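Local coordinates for protein MFP2B (Ascaris suum, PDB 2BJR) that probably enhances polymerization of the major sperm protein MSP during the amoeboid motility of nematode sperm, and binds zinc, at residues K107-L112 / I162-L167; F118-S123 / A158-I163. All blocks are in the same frame, centred on the assembly; numbering follows the deposited sequence.

Contact 1. Residues K107-L112 / I162-L167; sequences KGAEML and IIAREL
Gly108 and Leu167 are joined by a water that gives a weak hydrogen bond to Gly108 O and receives one from Leu167 N. Gly108 also closes helix 101-106 in a Schellman motif with positive phi, and the chain then turns into extended form. Ala109 CB lies close to Arg165 O and 4.2 Å from Ala164 CB. Glu110 pairs with Arg165 through both backbone bonds, of which Arg165 N to Glu110 O, at 2.7 Å, is the shorter. The side chain of Glu110 runs straight beyond CG and brings OE1 to the edge of the Arg165 guanidinium, 2.8 Å from NE at an N-H...O angle of 161°. Carboxylate and guanidinium are nearly coplanar (19°), and Arg165 NH2 adds a weak bond to the same oxygen. A water bonded to Glu110 OE2 takes a further weak bond from NH2, while Leu167 CD1 packs 3.6 Å from OE2. Asp9 forms a salt bridge with Arg165 NH1, NH2 also bonds to Lys7 O, and Tyr91 makes a cation-pi contact with the guanidinium, which probably helps to hold its orientation. Strand 110-111 is a short edge strand of a three-stranded antiparallel sheet, in which 161-166 is central and 92-97 lies beyond it. Next comes Met111, a selenomethionine in a non-hydrogen-bonded pair with Ala164. Bends at both chi2 (-52°) and chi3 turn its end back, with CE 3.6 Å from Ala164 CB and SE 3.9 Å from Ile162 CD1; Arg101 and Met105 of helix 101-106 touch the same side chain. Leu112 N donates to Ile163 O at 3.0 Å, and a water gives its hydrogens to that oxygen and to Leu112 O. The two side chains lie alongside each other, pointing the same way, with Leu112 CD2 3.6 Å from Ile163 CD1.

Contact 2. Residues F118-S123 / A158-I163; sequences FPILWS and ANMLII. With SO4 (sulfate ion), chain E.
Met160, a selenomethionine, reaches across to strand 117-122 from just before strand 161-166. Its CB sits 3.4 Å from Leu121 O and also touches Ile120 CG1; CG passes near Trp122 CA. The chain is extended beyond CG (chi2 -167°), which carries SE past Trp122 CB, 3.9 Å away, and past Ile120 CD1. CE ends over one face of the indole, 3.6 Å from the centroid of the Trp122 five-membered ring and 9° off its normal, a CH-pi contact, while SE meets that ring obliquely as a Met-aromatic pair. Phe143 of strand 140-145 touches both side chains. Next to Met160 a single antiparallel hydrogen-bonded bridge ties strand 161-166 to strand 117-122, an outer strand of a four-stranded sheet: Leu121 N donates to Leu161 O at 2.8 Å, and Leu161 N to Leu121 O. Further along, a water links Pro119 O to Ile163 N, and Ile162 CG2 lies in plane at the edge of the Phe118 ring. At its own edge the indole donates from Trp122 NE1 to sulfate O1, 3.1 Å away, and to O2. The indole face makes apolar contact, its edge polar; an anion can reach the N-H, although this sulfate probably comes from the crystallisation liquor.

How the contacts relate
Contacts 1 and 2 follow one another along the same edge of strand 161-166, sharing Ile162 and Ile163, with their centres 13 Å apart. Strands 110-111 and 117-122, consecutive in the chain, supply the partners, and strand 92-97 borders the other edge. The two contacts touch directly where Leu112 O lies 3.3 Å from Phe118 CB and Leu112 CD2 lies 3.9 Å from Pro119 CG. Strand 117-122 in turn pairs with 130-135, so contact 2 joins the three-stranded sheet to a four-stranded one. Contact 1 lies toward the zinc site: the Leu167 side chain is about 9 Å from that of His86 and about 13 Å from the zinc ion.

Contact 1. Residues K107-L112 / I162-L167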
loop_
_atom_site.group_PDB
_atom_site.type_symbol
_atom_site.label_atom_id
_atom_site.label_comp_id
_atom_site.label_asym_id
_atom_site.label_seq_id
_atom_site.Cartn_x
_atom_site.Cartn_y
_atom_site.Cartn_z
ATOM N N LYS A 107 -23.178 16.087 10.716
ATOM C CA LYS A 107 -23.184 16.579 9.344
ATOM C C LYS A 107 -23.639 15.479 8.413
ATOM O O LYS A 107 -23.691 15.652 7.192
ATOM C CB LYS A 107 -21.800 17.087 8.934
ATOM C CG LYS A 107 -21.461 18.484 9.460
ATOM C CD LYS A 107 -20.017 18.864 9.107
ATOM C CE LYS A 107 -19.482 20.007 9.950
ATOM N NZ LYS A 107 -17.992 20.128 9.771
ATOM N N GLY A 108 -23.968 14.319 8.984
ATOM C CA GLY A 108 -24.582 13.267 8.207
ATOM C C GLY A 108 -23.732 12.096 7.833
ATOM O O GLY A 108 -24.180 11.219 7.108
ATOM N N ALA A 109 -22.498 12.039 8.313
ATOM C CA ALA A 109 -21.688 10.850 8.069
ATOM C C ALA A 109 -22.144 9.669 8.970
ATOM O O ALA A 109 -22.694 9.899 10.039
ATOM C CB ALA A 109 -20.234 11.176 8.336
ATOM N N GLU A 110 -21.983 8.442 8.497
ATOM C CA GLU A 110 -22.169 7.206 9.308
ATOM C C GLU A 110 -20.821 6.607 9.641
ATOM O O GLU A 110 -20.013 6.453 8.744
ATOM C CB GLU A 110 -22.860 6.112 8.504
ATOM C CG GLU A 110 -24.301 6.373 8.175
ATOM C CD GLU A 110 -24.909 5.335 7.269
ATOM O OE1 GLU A 110 -24.195 4.489 6.705
ATOM O OE2 GLU A 110 -26.145 5.399 7.087
HETATM N N MSE A 111 -20.592 6.217 10.882
HETATM C CA MSE A 111 -19.299 5.663 11.274
HETATM C C MSE A 111 -19.262 4.233 10.857
HETATM O O MSE A 111 -20.241 3.489 11.045
HETATM C CB MSE A 111 -19.064 5.778 12.778
HETATM C CG MSE A 111 -18.978 7.142 13.364
HETATM SE SE MSE A 111 -17.671 8.385 12.477
HETATM C CE MSE A 111 -18.899 9.293 11.271
ATOM N N LEU A 112 -18.157 3.813 10.271
ATOM C CA LEU A 112 -18.015 2.430 9.967
ATOM C C LEU A 112 -17.968 1.647 11.283
ATOM O O LEU A 112 -17.254 2.002 12.222
ATOM C CB LEU A 112 -16.788 2.174 9.164
ATOM C CG LEU A 112 -16.406 0.715 8.937
ATOM C CD1 LEU A 112 -17.280 0.175 7.846
ATOM C CD2 LEU A 112 -14.928 0.561 8.544
ATOM N N ILE A 162 -10.423 7.033 12.579
ATOM C CA ILE A 162 -11.494 6.063 12.321
ATOM C C ILE A 162 -12.120 6.371 10.972
ATOM O O ILE A 162 -11.900 7.474 10.418
ATOM C CB ILE A 162 -12.535 6.094 13.456
ATOM C CG1 ILE A 162 -13.222 7.463 13.563
ATOM C CG2 ILE A 162 -11.846 5.795 14.740
ATOM C CD1 ILE A 162 -14.475 7.522 14.467
ATOM N N ILE A 163 -12.817 5.386 10.409
ATOM C CA ILE A 163 -13.442 5.521 9.089
ATOM C C ILE A 163 -14.883 6.031 9.189
ATOM O O ILE A 163 -15.715 5.436 9.916
ATOM C CB ILE A 163 -13.426 4.189 8.351
ATOM C CG1 ILE A 163 -11.986 3.739 8.078
ATOM C CG2 ILE A 163 -14.190 4.272 7.074
ATOM C CD1 ILE A 163 -11.871 2.280 7.655
ATOM N N ALA A 164 -15.176 7.099 8.439
ATOM C CA ALA A 164 -16.562 7.567 8.220
ATOM C C ALA A 164 -17.006 7.197 6.817
ATOM O O ALA A 164 -16.228 7.263 5.850
ATOM C CB ALA A 164 -16.644 9.093 8.414
ATOM N N ARG A 165 -18.251 6.751 6.690
ATOM C CA ARG A 165 -18.923 6.655 5.418
ATOM C C ARG A 165 -19.536 8.021 5.081
ATOM O O ARG A 165 -20.355 8.557 5.848
ATOM C CB ARG A 165 -20.038 5.584 5.465
ATOM C CG ARG A 165 -19.598 4.164 5.695
ATOM C CD ARG A 165 -20.674 3.269 6.363
ATOM N NE ARG A 165 -21.955 3.305 5.631
ATOM C CZ ARG A 165 -22.247 2.617 4.559
ATOM N NH1 ARG A 165 -21.385 1.770 4.017
ATOM N NH2 ARG A 165 -23.458 2.773 3.984
ATOM N N GLU A 166 -19.131 8.572 3.941
ATOM C CA GLU A 166 -19.642 9.841 3.454
ATOM C C GLU A 166 -20.716 9.510 2.444
ATOM O O GLU A 166 -20.460 8.845 1.442
ATOM C CB GLU A 166 -18.532 10.645 2.776
ATOM C CG GLU A 166 -17.392 10.993 3.686
ATOM C CD GLU A 166 -17.565 12.277 4.463
ATOM O OE1 GLU A 166 -18.605 12.959 4.323
ATOM O OE2 GLU A 166 -16.650 12.596 5.237
ATOM N N LEU A 167 -21.918 10.008 2.708
ATOM C CA LEU A 167 -23.105 9.641 1.956
ATOM C C LEU A 167 -23.466 10.660 0.865
ATOM O O LEU A 167 -24.344 10.384 0.042
ATOM C CB LEU A 167 -24.278 9.443 2.921
ATOM C CG LEU A 167 -24.033 8.337 3.964
ATOM C CD1 LEU A 167 -25.294 8.053 4.800
ATOM C CD2 LEU A 167 -23.551 7.080 3.276
HETATM O O HOH W 1 -22.574 11.823 4.780
HETATM O O HOH W 2 -26.343 4.188 4.763
HETATM O O HOH W 3 -15.644 4.230 12.500
#

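Contact 2. Residues F118-S123 / A158-I163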
loop_
_atom_site.group_PDB
_atom_site.type_symbol
_atom_site.label_atom_id
_atom_site.label_comp_id
_atom_site.label_asym_id
_atom_site.label_seq_id
_atom_site.Cartn_x
_atom_site.Cartn_y
_atom_site.Cartn_z
ATOM N N PHE A 118 -15.244 -0.924 16.081
ATOM C CA PHE A 118 -14.846 -0.182 14.902
ATOM C C PHE A 118 -13.339 -0.082 14.762
ATOM O O PHE A 118 -12.623 -0.007 15.770
ATOM C CB PHE A 118 -15.432 1.175 14.865
ATOM C CG PHE A 118 -15.222 1.979 16.060
ATOM C CD1 PHE A 118 -14.287 3.003 16.072
ATOM C CD2 PHE A 118 -16.058 1.835 17.157
ATOM C CE1 PHE A 118 -14.140 3.815 17.194
ATOM C CE2 PHE A 118 -15.902 2.633 18.278
ATOM C CZ PHE A 118 -14.967 3.620 18.302
ATOM N N PRO A 119 -12.860 -0.103 13.538
ATOM C CA PRO A 119 -11.417 0.083 13.321
ATOM C C PRO A 119 -10.909 1.402 13.856
ATOM O O PRO A 119 -11.623 2.428 13.773
ATOM C CB PRO A 119 -11.286 0.015 11.807
ATOM C CG PRO A 119 -12.492 -0.746 11.355
ATOM C CD PRO A 119 -13.592 -0.342 12.274
ATOM N N ILE A 120 -9.693 1.391 14.404
ATOM C CA ILE A 120 -9.032 2.596 14.872
ATOM C C ILE A 120 -7.538 2.500 14.535
ATOM O O ILE A 120 -6.885 1.476 14.788
ATOM C CB ILE A 120 -9.340 2.868 16.343
ATOM C CG1 ILE A 120 -8.815 4.226 16.772
ATOM C CG2 ILE A 120 -8.843 1.766 17.262
ATOM C CD1 ILE A 120 -9.399 4.662 18.140
ATOM N N LEU A 121 -7.048 3.549 13.893
ATOM C CA LEU A 121 -5.648 3.649 13.487
ATOM C C LEU A 121 -4.884 4.607 14.373
ATOM O O LEU A 121 -5.136 5.794 14.410
ATOM C CB LEU A 121 -5.577 4.091 12.028
ATOM C CG LEU A 121 -4.155 4.172 11.487
ATOM C CD1 LEU A 121 -3.464 2.820 11.384
ATOM C CD2 LEU A 121 -4.233 4.818 10.127
ATOM N N TRP A 122 -3.919 4.056 15.088
ATOM C CA TRP A 122 -2.971 4.801 15.885
ATOM C C TRP A 122 -1.849 5.252 14.952
ATOM O O TRP A 122 -0.788 4.686 14.926
ATOM C CB TRP A 122 -2.458 3.915 17.018
ATOM C CG TRP A 122 -1.631 4.560 18.088
ATOM C CD1 TRP A 122 -1.231 5.872 18.179
ATOM C CD2 TRP A 122 -1.095 3.902 19.226
ATOM N NE1 TRP A 122 -0.443 6.051 19.289
ATOM C CE2 TRP A 122 -0.359 4.858 19.963
ATOM C CE3 TRP A 122 -1.151 2.586 19.698
ATOM C CZ2 TRP A 122 0.316 4.532 21.149
ATOM C CZ3 TRP A 122 -0.493 2.267 20.854
ATOM C CH2 TRP A 122 0.217 3.236 21.585
ATOM N N SER A 123 -2.135 6.292 14.193
ATOM C CA SER A 123 -1.305 6.731 13.091
ATOM C C SER A 123 0.074 7.233 13.540
ATOM O O SER A 123 1.075 7.042 12.830
ATOM C CB SER A 123 -2.034 7.860 12.291
ATOM O OG SER A 123 -2.822 8.733 13.152
ATOM N N ALA A 158 -7.608 10.745 20.995
ATOM C CA ALA A 158 -8.173 11.926 20.317
ATOM C C ALA A 158 -7.791 12.111 18.855
ATOM O O ALA A 158 -8.624 12.440 18.001
ATOM C CB ALA A 158 -7.812 13.200 21.122
ATOM N N ASN A 159 -6.523 11.885 18.567
ATOM C CA ASN A 159 -5.974 12.092 17.222
ATOM C C ASN A 159 -5.830 10.800 16.424
ATOM O O ASN A 159 -5.362 10.824 15.283
ATOM C CB ASN A 159 -4.606 12.748 17.313
ATOM C CG ASN A 159 -4.620 14.068 18.092
ATOM O OD1 ASN A 159 -3.685 14.344 18.870
ATOM N ND2 ASN A 159 -5.663 14.850 17.917
HETATM N N MSE A 160 -6.220 9.670 16.994
HETATM C CA MSE A 160 -6.267 8.426 16.212
HETATM C C MSE A 160 -7.374 8.561 15.171
HETATM O O MSE A 160 -8.286 9.378 15.317
HETATM C CB MSE A 160 -6.513 7.226 17.146
HETATM C CG MSE A 160 -5.428 7.071 18.129
HETATM SE SE MSE A 160 -5.524 5.360 19.021
HETATM C CE MSE A 160 -4.167 5.670 20.407
ATOM N N LEU A 161 -7.301 7.767 14.116
ATOM C CA LEU A 161 -8.186 7.901 12.976
ATOM C C LEU A 161 -9.174 6.724 12.907
ATOM O O LEU A 161 -8.796 5.586 13.083
ATOM C CB LEU A 161 -7.367 7.964 11.697
ATOM C CG LEU A 161 -6.243 8.997 11.658
ATOM C CD1 LEU A 161 -5.529 8.889 10.316
ATOM C CD2 LEU A 161 -6.819 10.358 11.860
ATOM N N ILE A 162 -10.423 7.033 12.579
ATOM C CA ILE A 162 -11.494 6.063 12.321
ATOM C C ILE A 162 -12.120 6.371 10.972
ATOM O O ILE A 162 -11.900 7.474 10.418
ATOM C CB ILE A 162 -12.535 6.094 13.456
ATOM C CG1 ILE A 162 -13.222 7.463 13.563
ATOM C CG2 ILE A 162 -11.846 5.795 14.740
ATOM C CD1 ILE A 162 -14.475 7.522 14.467
ATOM N N ILE A 163 -12.817 5.386 10.409
ATOM C CA ILE A 163 -13.442 5.521 9.089
ATOM C C ILE A 163 -14.883 6.031 9.189
ATOM O O ILE A 163 -15.715 5.436 9.916
ATOM C CB ILE A 163 -13.426 4.189 8.351
ATOM C CG1 ILE A 163 -11.986 3.739 8.078
ATOM C CG2 ILE A 163 -14.190 4.272 7.074
ATOM C CD1 ILE A 163 -11.871 2.280 7.655
HETATM S S SO4 E . 1.540 8.852 20.895
HETATM O O1 SO4 E . 0.306 8.969 20.109
HETATM O O2 SO4 E . 2.038 7.505 20.711
HETATM O O3 SO4 E . 2.470 9.883 20.381
HETATM O O4 SO4 E . 1.233 9.122 22.279
HETATM O O HOH W 4 -13.346 3.005 11.842
#